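Local coordinates for protein 5-oxopent-3-ene-1,2,5-tricarboxylate decarboxylase (Exiguobacterium antarcticum B7, PDB 6IYM) that belongs to the fumarylacetoacetate hydrolase family, is rich in beta strands, and binds a magnesium ion through acidic side chains in a two-chain assembly, at residues R7-G12 with R61-Y66; Q30-S35 with F44-D49; T118-Y123 with P252-D257; G132-D137 with G228-A233; E198-G203 with V260-I265. All blocks are in the same frame, centred on the assembly; numbering follows the deposited sequence.

How the contacts relate
Contacts 1 and 2 tie down the N-terminal part of the chain: contact 2 is nested within the loop that contact 1 closes, their centres are about 17 Å apart, and they meet where Arg7 packs on Asp34. The other three lie within the family's C-terminal range. Contacts 3 and 5 alternate along the chain and have centres about 14 Å apart; Leu255 packs on Ile261, and Tyr123 on Thr199 and Val201, so the start of strand 121-131 rests on the five-stranded sheet. Contact 4 is nested inside contact 3 yet lies about 35 Å from it between centres, across the chain's centre, and it faces the second subunit.

Contact 1 (R7-G12 with R61-Y66); sequences RFEQDG and RLLAPY
Arg7 reaches along the 61-66 segment with its guanidinium and holds the carbonyl of Ala64 side-on. NH2 donates to Ala64 O at 2.9 Å and NE to the same oxygen at 3.2 Å, with that oxygen lying in the guanidinium plane; NE also makes a weak bond to Pro65 O. A bend at chi3 (38°) turns the guanidinium toward these carbonyls, and Leu63 lies across one face of it, CD1 4.2 Å above the plane. The backbone of Arg7 is used as well: its O accepts from Leu63 N at 2.9 Å, while water 1 takes a bond from Arg7 N and is placed to donate to Leu63 O. At Phe8, which forms a single beta bridge with Leu62, strand 4-10 receives the loop leading to strand 72-75 along one edge; Phe8 bonds through its backbone to Arg15 of strand 13-20. The Phe8 ring points off the contact, but its CB sits 3.3 Å from Arg61 O. That carbonyl accepts an almost straight bond from Glu9 N, 2.8 Å long. Glu9 CG stands anti to the backbone N (chi1 169°) and the chain runs on extended, bringing OE1 to 3.0 Å from Arg61 NH1 in a salt bridge whose carboxylate and guanidinium planes are 56° apart. Arg61 NH2 has a second acidic partner, Asp109.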
# COMPACT_ATOMS: atom_id res chain seq x y z
N ARG A 7 -11.57 -3.72 18.84
CA ARG A 7 -12.14 -5.01 18.45
C ARG A 7 -11.59 -6.02 19.46
O ARG A 7 -10.41 -5.86 19.85
CB ARG A 7 -11.75 -5.29 17.00
CG ARG A 7 -12.85 -5.88 16.13
CD ARG A 7 -12.53 -5.78 14.67
NE ARG A 7 -11.12 -6.01 14.40
CZ ARG A 7 -10.62 -7.01 13.69
NH1 ARG A 7 -11.42 -7.89 13.12
NH2 ARG A 7 -9.32 -7.12 13.53
N PHE A 8 -12.41 -6.97 19.93
CA PHE A 8 -11.98 -8.10 20.79
C PHE A 8 -12.60 -9.40 20.28
O PHE A 8 -13.60 -9.33 19.54
CB PHE A 8 -12.37 -7.85 22.25
CG PHE A 8 -13.85 -7.85 22.55
CD1 PHE A 8 -14.50 -9.02 22.92
CD2 PHE A 8 -14.58 -6.67 22.52
CE1 PHE A 8 -15.85 -9.02 23.24
CE2 PHE A 8 -15.93 -6.67 22.84
CZ PHE A 8 -16.56 -7.84 23.20
N GLU A 9 -12.02 -10.54 20.67
CA GLU A 9 -12.40 -11.90 20.20
C GLU A 9 -13.42 -12.52 21.17
O GLU A 9 -13.20 -12.45 22.40
CB GLU A 9 -11.16 -12.78 20.10
CG GLU A 9 -11.47 -14.25 19.90
CD GLU A 9 -10.22 -15.12 19.95
OE1 GLU A 9 -9.14 -14.58 19.64
OE2 GLU A 9 -10.33 -16.31 20.34
N GLN A 10 -14.47 -13.12 20.60
CA GLN A 10 -15.48 -13.96 21.31
C GLN A 10 -15.94 -15.11 20.39
O GLN A 10 -16.58 -14.83 19.35
CB GLN A 10 -16.65 -13.09 21.76
CG GLN A 10 -17.61 -13.82 22.68
CD GLN A 10 -18.43 -12.83 23.46
OE1 GLN A 10 -17.96 -12.25 24.44
NE2 GLN A 10 -19.65 -12.60 23.01
N ASP A 11 -15.61 -16.35 20.77
CA ASP A 11 -15.99 -17.59 20.05
C ASP A 11 -15.26 -17.66 18.70
O ASP A 11 -15.88 -18.15 17.73
CB ASP A 11 -17.51 -17.69 19.88
CG ASP A 11 -18.26 -17.62 21.20
OD1 ASP A 11 -17.84 -16.84 22.09
OD2 ASP A 11 -19.25 -18.36 21.34
N GLY A 12 -13.99 -17.24 18.66
CA GLY A 12 -13.16 -17.17 17.44
C GLY A 12 -13.70 -16.14 16.45
O GLY A 12 -13.38 -16.30 15.25
N ARG A 61 -9.25 -10.56 25.37
CA ARG A 61 -8.37 -10.72 24.17
C ARG A 61 -8.80 -9.76 23.05
O ARG A 61 -9.83 -10.02 22.37
CB ARG A 61 -8.29 -12.15 23.63
CG ARG A 61 -6.98 -12.42 22.92
CD ARG A 61 -7.04 -13.40 21.76
NE ARG A 61 -6.05 -13.07 20.74
CZ ARG A 61 -5.66 -13.88 19.75
NH1 ARG A 61 -6.16 -15.10 19.62
NH2 ARG A 61 -4.74 -13.47 18.88
N LEU A 62 -7.99 -8.71 22.87
CA LEU A 62 -8.14 -7.63 21.86
C LEU A 62 -7.63 -8.16 20.52
O LEU A 62 -6.72 -9.02 20.53
CB LEU A 62 -7.32 -6.42 22.32
CG LEU A 62 -7.90 -5.54 23.43
CD1 LEU A 62 -8.86 -4.54 22.86
CD2 LEU A 62 -8.60 -6.34 24.51
N LEU A 63 -8.19 -7.69 19.40
CA LEU A 63 -7.63 -7.95 18.05
C LEU A 63 -6.97 -6.66 17.56
O LEU A 63 -7.09 -5.61 18.28
CB LEU A 63 -8.73 -8.45 17.12
CG LEU A 63 -9.40 -9.77 17.53
CD1 LEU A 63 -10.59 -10.07 16.64
CD2 LEU A 63 -8.41 -10.94 17.52
N ALA A 64 -6.29 -6.71 16.42
CA ALA A 64 -5.86 -5.48 15.71
C ALA A 64 -7.10 -4.62 15.50
O ALA A 64 -8.18 -5.16 15.28
CB ALA A 64 -5.18 -5.85 14.42
N PRO A 65 -7.06 -3.28 15.63
CA PRO A 65 -8.26 -2.47 15.39
C PRO A 65 -9.02 -2.83 14.10
O PRO A 65 -10.20 -3.00 14.17
CB PRO A 65 -7.65 -1.06 15.43
CG PRO A 65 -6.63 -1.18 16.53
CD PRO A 65 -5.95 -2.49 16.18
N TYR A 66 -8.32 -2.98 12.97
CA TYR A 66 -8.90 -3.51 11.70
C TYR A 66 -7.75 -3.85 10.77
O TYR A 66 -6.59 -3.59 11.16
CB TYR A 66 -9.83 -2.48 11.06
CG TYR A 66 -9.20 -1.13 10.89
CD1 TYR A 66 -8.39 -0.84 9.81
CD2 TYR A 66 -9.36 -0.15 11.86
CE1 TYR A 66 -7.82 0.42 9.66
CE2 TYR A 66 -8.78 1.10 11.73
CZ TYR A 66 -8.01 1.38 10.63
OH TYR A 66 -7.46 2.62 10.52
O HOH W 1 -8.56 -3.56 18.82

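Contact 2 (Q30-S35 with F44-D49); sequences QVYTDS and FEMDVD
Gln30 and Val48 cross at about a right angle, the glutamine running over one methyl of the valine. CG2 of Val48 lies 3.6 Å from Gln30 CB and 3.4 Å from Gln30 NE2, so it touches the side chain at both its root and its amide end. The bend at chi2 (109°) folds the glutamine over this methyl; its NE2 comes to 2.7 Å from Asp49 O, but the angle is too poor for a hydrogen bond. A second crossing, again near a right angle, pairs Tyr32 with Met46. Here the methionine brings up its terminal methyl, CE, which stands 3.6 Å from Tyr32 CE2 and approaches the ring obliquely. Nearer its root Met46 lies against the helix end: CG is 3.1 Å from Gln30 O and CB 4.0 Å from Val31 CA. Val31, buried, also packs on Trp5 of strand 4-10, which joins the contact to that strand. Met46 is the centre of an inverse gamma turn, and Tyr32, with positive phi, is where the chain leaves helix 28-31. The arrangement is thus a short helix's C-terminal end packed against a tight turn in the loop that follows helix 36-41.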
# COMPACT_ATOMS: atom_id res chain seq x y z
N GLN A 30 -25.48 -1.45 19.70
CA GLN A 30 -25.88 -0.04 19.41
C GLN A 30 -25.32 0.42 18.06
O GLN A 30 -26.00 1.22 17.40
CB GLN A 30 -25.44 0.96 20.48
CG GLN A 30 -26.44 1.14 21.62
CD GLN A 30 -25.93 0.51 22.89
OE1 GLN A 30 -25.58 -0.67 22.92
NE2 GLN A 30 -25.87 1.32 23.95
N VAL A 31 -24.12 -0.06 17.67
CA VAL A 31 -23.36 0.44 16.49
C VAL A 31 -23.64 -0.44 15.25
O VAL A 31 -23.28 -0.00 14.14
CB VAL A 31 -21.85 0.59 16.79
CG1 VAL A 31 -21.61 1.46 18.00
CG2 VAL A 31 -21.14 -0.74 16.96
N TYR A 32 -24.25 -1.62 15.42
CA TYR A 32 -24.82 -2.46 14.32
C TYR A 32 -23.73 -2.88 13.33
O TYR A 32 -23.97 -2.80 12.11
CB TYR A 32 -25.96 -1.74 13.59
CG TYR A 32 -27.12 -1.35 14.47
CD1 TYR A 32 -28.02 -2.30 14.93
CD2 TYR A 32 -27.30 -0.04 14.87
CE1 TYR A 32 -29.06 -1.96 15.77
CE2 TYR A 32 -28.35 0.32 15.71
CZ TYR A 32 -29.23 -0.65 16.16
OH TYR A 32 -30.26 -0.30 16.99
N THR A 33 -22.59 -3.36 13.82
CA THR A 33 -21.53 -3.99 12.98
C THR A 33 -20.45 -4.59 13.88
O THR A 33 -20.36 -4.18 15.04
CB THR A 33 -20.97 -2.96 11.99
OG1 THR A 33 -19.90 -3.60 11.29
CG2 THR A 33 -20.48 -1.69 12.65
N ASP A 34 -19.67 -5.54 13.34
CA ASP A 34 -18.45 -6.13 13.97
C ASP A 34 -17.16 -5.60 13.31
O ASP A 34 -16.06 -6.16 13.59
CB ASP A 34 -18.47 -7.66 13.82
CG ASP A 34 -18.50 -8.03 12.35
OD1 ASP A 34 -19.07 -7.23 11.60
OD2 ASP A 34 -17.89 -9.06 11.97
N SER A 35 -17.26 -4.62 12.39
CA SER A 35 -16.08 -4.00 11.73
C SER A 35 -15.87 -2.59 12.26
O SER A 35 -16.74 -1.72 12.06
CB SER A 35 -16.15 -4.00 10.24
OG SER A 35 -15.10 -3.19 9.72
N PHE A 44 -19.95 9.00 11.09
CA PHE A 44 -20.82 9.48 12.20
C PHE A 44 -20.69 8.48 13.35
O PHE A 44 -20.43 7.29 13.06
CB PHE A 44 -22.29 9.59 11.76
CG PHE A 44 -22.93 8.29 11.34
CD1 PHE A 44 -22.79 7.81 10.04
CD2 PHE A 44 -23.70 7.55 12.22
CE1 PHE A 44 -23.38 6.62 9.65
CE2 PHE A 44 -24.29 6.35 11.82
CZ PHE A 44 -24.13 5.89 10.54
N GLU A 45 -20.87 8.91 14.60
CA GLU A 45 -20.98 7.97 15.75
C GLU A 45 -22.46 7.61 15.92
O GLU A 45 -23.28 8.55 15.93
CB GLU A 45 -20.41 8.54 17.04
CG GLU A 45 -20.11 7.44 18.05
CD GLU A 45 -19.55 7.90 19.39
OE1 GLU A 45 -19.09 9.06 19.47
OE2 GLU A 45 -19.58 7.10 20.35
N MET A 46 -22.75 6.31 16.05
CA MET A 46 -24.13 5.76 16.16
C MET A 46 -24.61 5.91 17.60
O MET A 46 -24.61 4.89 18.33
CB MET A 46 -24.16 4.29 15.73
CG MET A 46 -25.56 3.71 15.53
SD MET A 46 -26.45 4.40 14.10
CE MET A 46 -28.03 3.56 14.25
N ASP A 47 -24.95 7.14 17.99
CA ASP A 47 -25.72 7.53 19.21
C ASP A 47 -25.76 6.35 20.20
O ASP A 47 -26.88 5.86 20.49
CB ASP A 47 -27.11 8.03 18.82
CG ASP A 47 -27.87 8.77 19.92
OD1 ASP A 47 -27.57 9.96 20.15
OD2 ASP A 47 -28.76 8.14 20.54
N VAL A 48 -24.60 5.91 20.68
CA VAL A 48 -24.47 4.83 21.70
C VAL A 48 -24.54 5.48 23.08
O VAL A 48 -23.89 6.53 23.27
CB VAL A 48 -23.18 4.00 21.53
CG1 VAL A 48 -21.91 4.83 21.64
CG2 VAL A 48 -23.14 2.85 22.53
N ASP A 49 -25.34 4.88 23.97
CA ASP A 49 -25.46 5.29 25.40
C ASP A 49 -25.20 4.05 26.26
O ASP A 49 -25.88 3.01 26.05
CB ASP A 49 -26.82 5.95 25.68
CG ASP A 49 -26.75 7.20 26.57
OD1 ASP A 49 -25.72 7.89 26.54
OD2 ASP A 49 -27.75 7.47 27.29

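Contact 3 (T118-Y123 with P252-D257); sequences TQQLDY and PVYLQD. Unlike the reference sequence in segment 252-257: Val253 (reference Thr).
Val253 and Asp122 meet through water 3, which lies 2.8 Å from Val253 O and 2.8 Å from Asp122 OD1, placed to donate to either. This is where the loop before strand 260-265 runs beside the start of strand 121-131, the strand that carries the magnesium ligands Glu124 and Glu126 a little further on. Asp122 OD2 is held by Arg159 and by the backbone N of His247. Next along the loop, Tyr254 lays its ring against Gln120. The two side chains run side by side and point the same way; Gln120 CB sits over the centre of the ring face, 3.8 Å from the centroid and 13° off the normal, a CH-pi contact, while the amide and ring planes are 31° apart. Both side chains leave the backbone with CG anti to the carbonyl carbon and run out alongside each other. Tyr254 OH bonds to His247 ND1, tying down the far end of the ring. Leu255 supplies the direct backbone bond, its N donating to Leu121 O at 2.8 Å and 178°, and its O accepts from water 2, which in turn takes the N-H of Leu121. The Leu255 side chain turns toward the strand: CB packs 4.0 Å from Leu121 CD2, and CD1 lies at the edge of the Tyr123 ring, 4.2 Å from CD2 of that tyrosine.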
# COMPACT_ATOMS: atom_id res chain seq x y z
N THR A 118 16.39 -12.59 7.64
CA THR A 118 16.95 -11.47 8.45
C THR A 118 17.84 -11.98 9.59
O THR A 118 17.43 -12.96 10.25
CB THR A 118 15.89 -10.64 9.19
OG1 THR A 118 14.59 -10.74 8.61
CG2 THR A 118 16.30 -9.19 9.26
N GLN A 119 18.97 -11.30 9.83
CA GLN A 119 19.70 -11.39 11.13
C GLN A 119 19.86 -9.99 11.73
O GLN A 119 20.67 -9.85 12.64
CB GLN A 119 21.06 -12.08 10.96
CG GLN A 119 20.97 -13.51 10.45
CD GLN A 119 20.33 -14.46 11.42
OE1 GLN A 119 19.43 -15.24 11.06
NE2 GLN A 119 20.78 -14.42 12.66
N GLN A 120 19.12 -8.99 11.24
CA GLN A 120 19.08 -7.62 11.82
C GLN A 120 17.62 -7.18 12.02
O GLN A 120 17.27 -6.08 11.59
CB GLN A 120 19.90 -6.67 10.96
CG GLN A 120 21.36 -7.11 10.81
CD GLN A 120 22.18 -5.99 10.21
OE1 GLN A 120 21.71 -5.23 9.36
NE2 GLN A 120 23.39 -5.84 10.70
N LEU A 121 16.80 -8.01 12.65
CA LEU A 121 15.40 -7.67 12.99
C LEU A 121 15.38 -6.61 14.10
O LEU A 121 16.11 -6.79 15.11
CB LEU A 121 14.69 -8.92 13.44
CG LEU A 121 13.20 -8.72 13.69
CD1 LEU A 121 12.51 -8.29 12.40
CD2 LEU A 121 12.60 -10.00 14.23
N ASP A 122 14.58 -5.55 13.93
CA ASP A 122 14.59 -4.37 14.83
C ASP A 122 13.17 -3.92 15.08
O ASP A 122 12.30 -4.29 14.26
CB ASP A 122 15.45 -3.23 14.26
CG ASP A 122 16.04 -2.28 15.29
OD1 ASP A 122 15.75 -2.45 16.50
OD2 ASP A 122 16.72 -1.31 14.87
N TYR A 123 12.97 -3.16 16.18
CA TYR A 123 11.70 -2.56 16.63
C TYR A 123 11.68 -1.06 16.27
O TYR A 123 12.75 -0.40 16.11
CB TYR A 123 11.50 -2.76 18.14
CG TYR A 123 12.68 -2.29 18.95
CD1 TYR A 123 12.79 -0.98 19.39
CD2 TYR A 123 13.74 -3.13 19.20
CE1 TYR A 123 13.90 -0.55 20.09
CE2 TYR A 123 14.87 -2.71 19.90
CZ TYR A 123 14.95 -1.40 20.33
OH TYR A 123 16.08 -0.98 20.98
N PRO A 252 25.26 -2.43 18.22
CA PRO A 252 23.90 -2.68 17.75
C PRO A 252 23.30 -3.98 18.32
O PRO A 252 23.98 -4.96 18.45
CB PRO A 252 24.06 -2.78 16.22
CG PRO A 252 25.41 -2.10 15.92
CD PRO A 252 26.26 -2.43 17.13
N VAL A 253 22.02 -3.98 18.67
CA VAL A 253 21.35 -5.19 19.22
C VAL A 253 20.11 -5.44 18.35
O VAL A 253 19.42 -4.46 17.98
CB VAL A 253 21.04 -5.06 20.73
CG1 VAL A 253 20.13 -3.89 21.03
CG2 VAL A 253 20.48 -6.34 21.32
N TYR A 254 19.94 -6.68 17.94
CA TYR A 254 18.89 -7.17 17.03
C TYR A 254 18.05 -8.18 17.80
O TYR A 254 18.58 -8.84 18.75
CB TYR A 254 19.51 -7.70 15.74
CG TYR A 254 20.29 -6.63 15.04
CD1 TYR A 254 19.66 -5.49 14.59
CD2 TYR A 254 21.67 -6.71 14.90
CE1 TYR A 254 20.36 -4.47 13.98
CE2 TYR A 254 22.39 -5.70 14.29
CZ TYR A 254 21.73 -4.57 13.84
OH TYR A 254 22.43 -3.55 13.25
N LEU A 255 16.79 -8.26 17.40
CA LEU A 255 15.73 -9.06 18.05
C LEU A 255 15.97 -10.53 17.71
O LEU A 255 16.37 -10.83 16.57
CB LEU A 255 14.35 -8.61 17.54
CG LEU A 255 13.89 -7.25 18.07
CD1 LEU A 255 12.69 -6.70 17.29
CD2 LEU A 255 13.57 -7.35 19.54
N GLN A 256 15.72 -11.40 18.67
CA GLN A 256 15.93 -12.86 18.53
C GLN A 256 14.63 -13.54 18.92
O GLN A 256 13.79 -12.89 19.60
CB GLN A 256 17.12 -13.32 19.40
CG GLN A 256 18.44 -12.61 19.12
CD GLN A 256 18.88 -12.66 17.67
OE1 GLN A 256 18.55 -13.58 16.91
NE2 GLN A 256 19.63 -11.65 17.26
N ASP A 257 14.49 -14.80 18.53
CA ASP A 257 13.40 -15.71 18.97
C ASP A 257 13.29 -15.62 20.49
O ASP A 257 14.34 -15.74 21.14
CB ASP A 257 13.69 -17.14 18.52
CG ASP A 257 12.69 -18.15 19.03
OD1 ASP A 257 11.48 -18.00 18.73
OD2 ASP A 257 13.12 -19.06 19.75
O HOH W 2 17.85 -10.32 14.17
O HOH W 3 16.59 -4.77 17.88

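Contact 4 (G132-D137 with G228-A233); sequences GTTGRD and GMTLEA
Gly135 and Leu231 form one antiparallel hydrogen-bonded pair, Gly135 N donating to Leu231 O at 3.0 Å and Leu231 N to Gly135 O at 2.8 Å, between segments that run 173° apart. On one flank of the pair the backbone bond is replaced by a side chain: Thr134 OG1 accepts from Ala233 N at 3.1 Å. With OG1 beside its own backbone N (chi1 -56°), Thr134 turns CG2 toward Thr230, and the two CG2 methyls touch at 3.5 Å, tighter than usual. On the other flank Asp137 uses both carboxylate oxygens. OD1 takes the N-H of Gly228 at 2.9 Å and OD2 takes NE of its neighbour Arg136 at 2.8 Å in a salt bridge, each donor on the syn side but somewhat out of the carboxylate plane, which fixes the rotation of the carboxylate. The OD2 bond also holds the arginine plane over Gly228, whose CA lies 3.8 Å above one face, offset toward the rim. Arg136 CD passes 3.6 Å from Thr230 OG1, the two side chains crossing at about a right angle. The polar ends continue into the second subunit, where Arg136 NH1 forms a salt bridge with Glu112 and Thr230 OG1 bonds to Asp175, both of that chain. The arrangement is an isolated beta bridge between two loops, set at the dimer interface.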
# COMPACT_ATOMS: atom_id res chain seq x y z
N GLY A 132 -10.34 9.53 9.55
CA GLY A 132 -11.78 9.27 9.73
C GLY A 132 -12.59 9.78 8.55
O GLY A 132 -13.72 9.31 8.37
N THR A 133 -12.05 10.71 7.77
CA THR A 133 -12.77 11.36 6.64
C THR A 133 -11.78 11.56 5.48
O THR A 133 -10.68 12.10 5.70
CB THR A 133 -13.52 12.64 7.08
OG1 THR A 133 -12.62 13.66 7.50
CG2 THR A 133 -14.49 12.40 8.22
N THR A 134 -12.17 11.06 4.30
CA THR A 134 -11.39 11.13 3.05
C THR A 134 -11.19 12.60 2.69
O THR A 134 -12.11 13.39 2.88
CB THR A 134 -12.12 10.39 1.92
OG1 THR A 134 -12.32 9.07 2.42
CG2 THR A 134 -11.36 10.40 0.61
N GLY A 135 -10.01 12.96 2.22
CA GLY A 135 -9.77 14.36 1.88
C GLY A 135 -8.43 14.50 1.23
O GLY A 135 -7.64 13.54 1.26
N ARG A 136 -8.14 15.69 0.73
CA ARG A 136 -6.87 15.97 0.02
C ARG A 136 -6.47 17.40 0.36
O ARG A 136 -7.37 18.16 0.68
CB ARG A 136 -7.13 15.77 -1.47
CG ARG A 136 -5.86 15.68 -2.30
CD ARG A 136 -6.26 15.63 -3.75
NE ARG A 136 -5.76 16.77 -4.48
CZ ARG A 136 -5.58 16.81 -5.78
NH1 ARG A 136 -5.88 15.77 -6.53
NH2 ARG A 136 -5.08 17.90 -6.34
N ASP A 137 -5.18 17.73 0.30
CA ASP A 137 -4.69 19.13 0.45
C ASP A 137 -5.26 19.69 1.75
O ASP A 137 -5.91 20.74 1.74
CB ASP A 137 -5.07 19.95 -0.78
CG ASP A 137 -4.60 19.28 -2.05
OD1 ASP A 137 -3.42 18.92 -2.11
OD2 ASP A 137 -5.44 19.05 -2.95
N GLY A 228 -1.69 16.83 -3.01
CA GLY A 228 -1.91 16.14 -4.30
C GLY A 228 -2.21 14.65 -4.13
O GLY A 228 -2.32 13.95 -5.15
N MET A 229 -2.32 14.16 -2.89
CA MET A 229 -2.64 12.72 -2.61
C MET A 229 -3.83 12.62 -1.66
O MET A 229 -3.71 13.08 -0.49
CB MET A 229 -1.46 11.97 -1.99
CG MET A 229 -1.65 10.46 -2.13
SD MET A 229 -0.37 9.50 -1.31
CE MET A 229 -0.72 9.87 0.40
N THR A 230 -4.93 12.00 -2.11
CA THR A 230 -6.15 11.76 -1.29
C THR A 230 -5.84 10.76 -0.17
O THR A 230 -5.25 9.68 -0.45
CB THR A 230 -7.32 11.32 -2.17
OG1 THR A 230 -7.62 12.39 -3.07
CG2 THR A 230 -8.57 10.98 -1.39
N LEU A 231 -6.20 11.12 1.07
CA LEU A 231 -6.21 10.20 2.22
C LEU A 231 -7.61 9.59 2.28
O LEU A 231 -8.58 10.35 2.15
CB LEU A 231 -5.87 10.96 3.50
CG LEU A 231 -4.50 11.65 3.53
CD1 LEU A 231 -4.27 12.36 4.87
CD2 LEU A 231 -3.40 10.65 3.25
N GLU A 232 -7.69 8.28 2.47
CA GLU A 232 -8.95 7.51 2.62
C GLU A 232 -9.30 7.34 4.10
O GLU A 232 -8.41 7.12 4.89
CB GLU A 232 -8.84 6.12 1.99
CG GLU A 232 -8.23 6.12 0.59
CD GLU A 232 -9.12 6.66 -0.52
OE1 GLU A 232 -10.29 6.98 -0.24
OE2 GLU A 232 -8.62 6.77 -1.67
N ALA A 233 -10.59 7.40 4.44
CA ALA A 233 -11.12 6.96 5.74
C ALA A 233 -10.52 5.59 6.07
O ALA A 233 -10.52 4.71 5.20
CB ALA A 233 -12.63 6.92 5.71

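Contact 5 (E198-G203 with V260-I265); sequences ETRVNG and VIDVSI. Unlike the reference sequence in segment 260-265: Val260 (reference Ile), Ile261 (reference Val).
Glu198, paired with Ser264, loses more surface here than any other residue. Its N donates to Ser264 O at 2.9 Å and its O accepts from Ser264 N at 2.8 Å, while Glu198 CB sits 3.9 Å from Ser264 OG on the face shared with Arg200 and Asp262. The carboxylate leads on to Ser208 OG through OE1. Val260, at the other end, is held by Asn202 in two ways. Asn202 N donates to Val260 O, and Asn202 OD1 accepts from Val260 N at 2.9 Å and 176°; CG beside the backbone N (chi1 -58°) lets the amide close the strand end where the main chain turns away, and water 4 bridges Gly203 N and Val260 O. Arg200 stands between these ends, paired with Asp262 by two backbone bonds. Its NH1 donates to Gly203 O, which lies in the guanidinium plane. The Asp262 carboxylate and this guanidinium are not in contact, NE of Arg200 lying 5.3 Å from Asp262 OD2; Asp262 OD1 is hydrogen-bonded to His270 ND1. On the opposite face Thr199 lies side by side with Ile261, their CG2 methyls 3.8 Å apart, and with Val263. These antiparallel strands are both inner strands of the five-stranded sheet: 204-210 flanks strand 196-201, 269-276 flanks strand 260-265, and the Thr199 and Ile261 face packs on Tyr123 of strand 121-131.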
# COMPACT_ATOMS: atom_id res chain seq x y z
N GLU A 198 7.17 4.92 24.61
CA GLU A 198 8.25 4.08 25.17
C GLU A 198 8.19 2.68 24.56
O GLU A 198 7.06 2.13 24.30
CB GLU A 198 8.17 3.93 26.69
CG GLU A 198 8.08 5.23 27.46
CD GLU A 198 8.46 5.08 28.94
OE1 GLU A 198 9.39 5.79 29.41
OE2 GLU A 198 7.86 4.22 29.60
N THR A 199 9.37 2.09 24.43
CA THR A 199 9.55 0.66 24.08
C THR A 199 10.42 -0.04 25.11
O THR A 199 11.53 0.45 25.40
CB THR A 199 10.12 0.55 22.67
OG1 THR A 199 9.28 1.40 21.91
CG2 THR A 199 10.11 -0.87 22.16
N ARG A 200 9.94 -1.16 25.61
CA ARG A 200 10.75 -2.11 26.42
C ARG A 200 10.98 -3.37 25.60
O ARG A 200 10.05 -3.77 24.86
CB ARG A 200 10.06 -2.41 27.75
CG ARG A 200 10.07 -1.22 28.69
CD ARG A 200 9.36 -1.43 30.00
NE ARG A 200 9.42 -0.17 30.71
CZ ARG A 200 10.39 0.22 31.53
NH1 ARG A 200 11.41 -0.59 31.79
NH2 ARG A 200 10.35 1.42 32.08
N VAL A 201 12.19 -3.91 25.67
CA VAL A 201 12.55 -5.24 25.13
C VAL A 201 12.95 -6.10 26.33
O VAL A 201 13.87 -5.69 27.07
CB VAL A 201 13.64 -5.15 24.04
CG1 VAL A 201 14.15 -6.53 23.61
CG2 VAL A 201 13.14 -4.35 22.84
N ASN A 202 12.23 -7.19 26.54
CA ASN A 202 12.41 -8.08 27.72
C ASN A 202 12.45 -7.24 28.99
O ASN A 202 13.22 -7.59 29.89
CB ASN A 202 13.70 -8.88 27.56
CG ASN A 202 13.63 -9.68 26.29
OD1 ASN A 202 12.53 -10.15 25.96
ND2 ASN A 202 14.75 -9.84 25.59
N GLY A 203 11.68 -6.15 29.07
CA GLY A 203 11.62 -5.35 30.30
C GLY A 203 12.62 -4.21 30.33
O GLY A 203 12.41 -3.30 31.13
N VAL A 260 10.52 -10.22 23.88
CA VAL A 260 9.19 -9.61 24.13
C VAL A 260 9.33 -8.09 23.99
O VAL A 260 10.15 -7.50 24.73
CB VAL A 260 8.65 -9.98 25.50
CG1 VAL A 260 7.34 -9.28 25.79
CG2 VAL A 260 8.51 -11.48 25.63
N ILE A 261 8.56 -7.51 23.08
CA ILE A 261 8.61 -6.04 22.79
C ILE A 261 7.33 -5.44 23.35
O ILE A 261 6.25 -5.97 23.02
CB ILE A 261 8.75 -5.78 21.28
CG1 ILE A 261 9.80 -6.69 20.64
CG2 ILE A 261 9.06 -4.31 21.03
CD1 ILE A 261 9.49 -7.02 19.20
N ASP A 262 7.45 -4.43 24.21
CA ASP A 262 6.32 -3.68 24.83
C ASP A 262 6.41 -2.18 24.46
O ASP A 262 7.18 -1.43 25.13
CB ASP A 262 6.33 -3.91 26.33
CG ASP A 262 5.25 -3.18 27.11
OD1 ASP A 262 4.14 -2.96 26.55
OD2 ASP A 262 5.53 -2.84 28.29
N VAL A 263 5.61 -1.75 23.50
CA VAL A 263 5.44 -0.32 23.10
C VAL A 263 4.25 0.24 23.88
O VAL A 263 3.19 -0.41 23.95
CB VAL A 263 5.23 -0.19 21.57
CG1 VAL A 263 5.14 1.26 21.12
CG2 VAL A 263 6.29 -0.94 20.76
N SER A 264 4.40 1.40 24.47
CA SER A 264 3.30 2.07 25.18
C SER A 264 3.28 3.53 24.76
O SER A 264 4.37 4.09 24.43
CB SER A 264 3.43 1.91 26.67
OG SER A 264 4.55 2.63 27.13
N ILE A 265 2.09 4.10 24.76
CA ILE A 265 1.85 5.54 24.49
C ILE A 265 0.87 6.00 25.54
O ILE A 265 -0.18 5.35 25.66
CB ILE A 265 1.31 5.75 23.07
CG1 ILE A 265 2.26 5.13 22.04
CG2 ILE A 265 1.04 7.24 22.84
CD1 ILE A 265 2.01 5.56 20.60
O HOH W 4 9.46 -5.90 27.37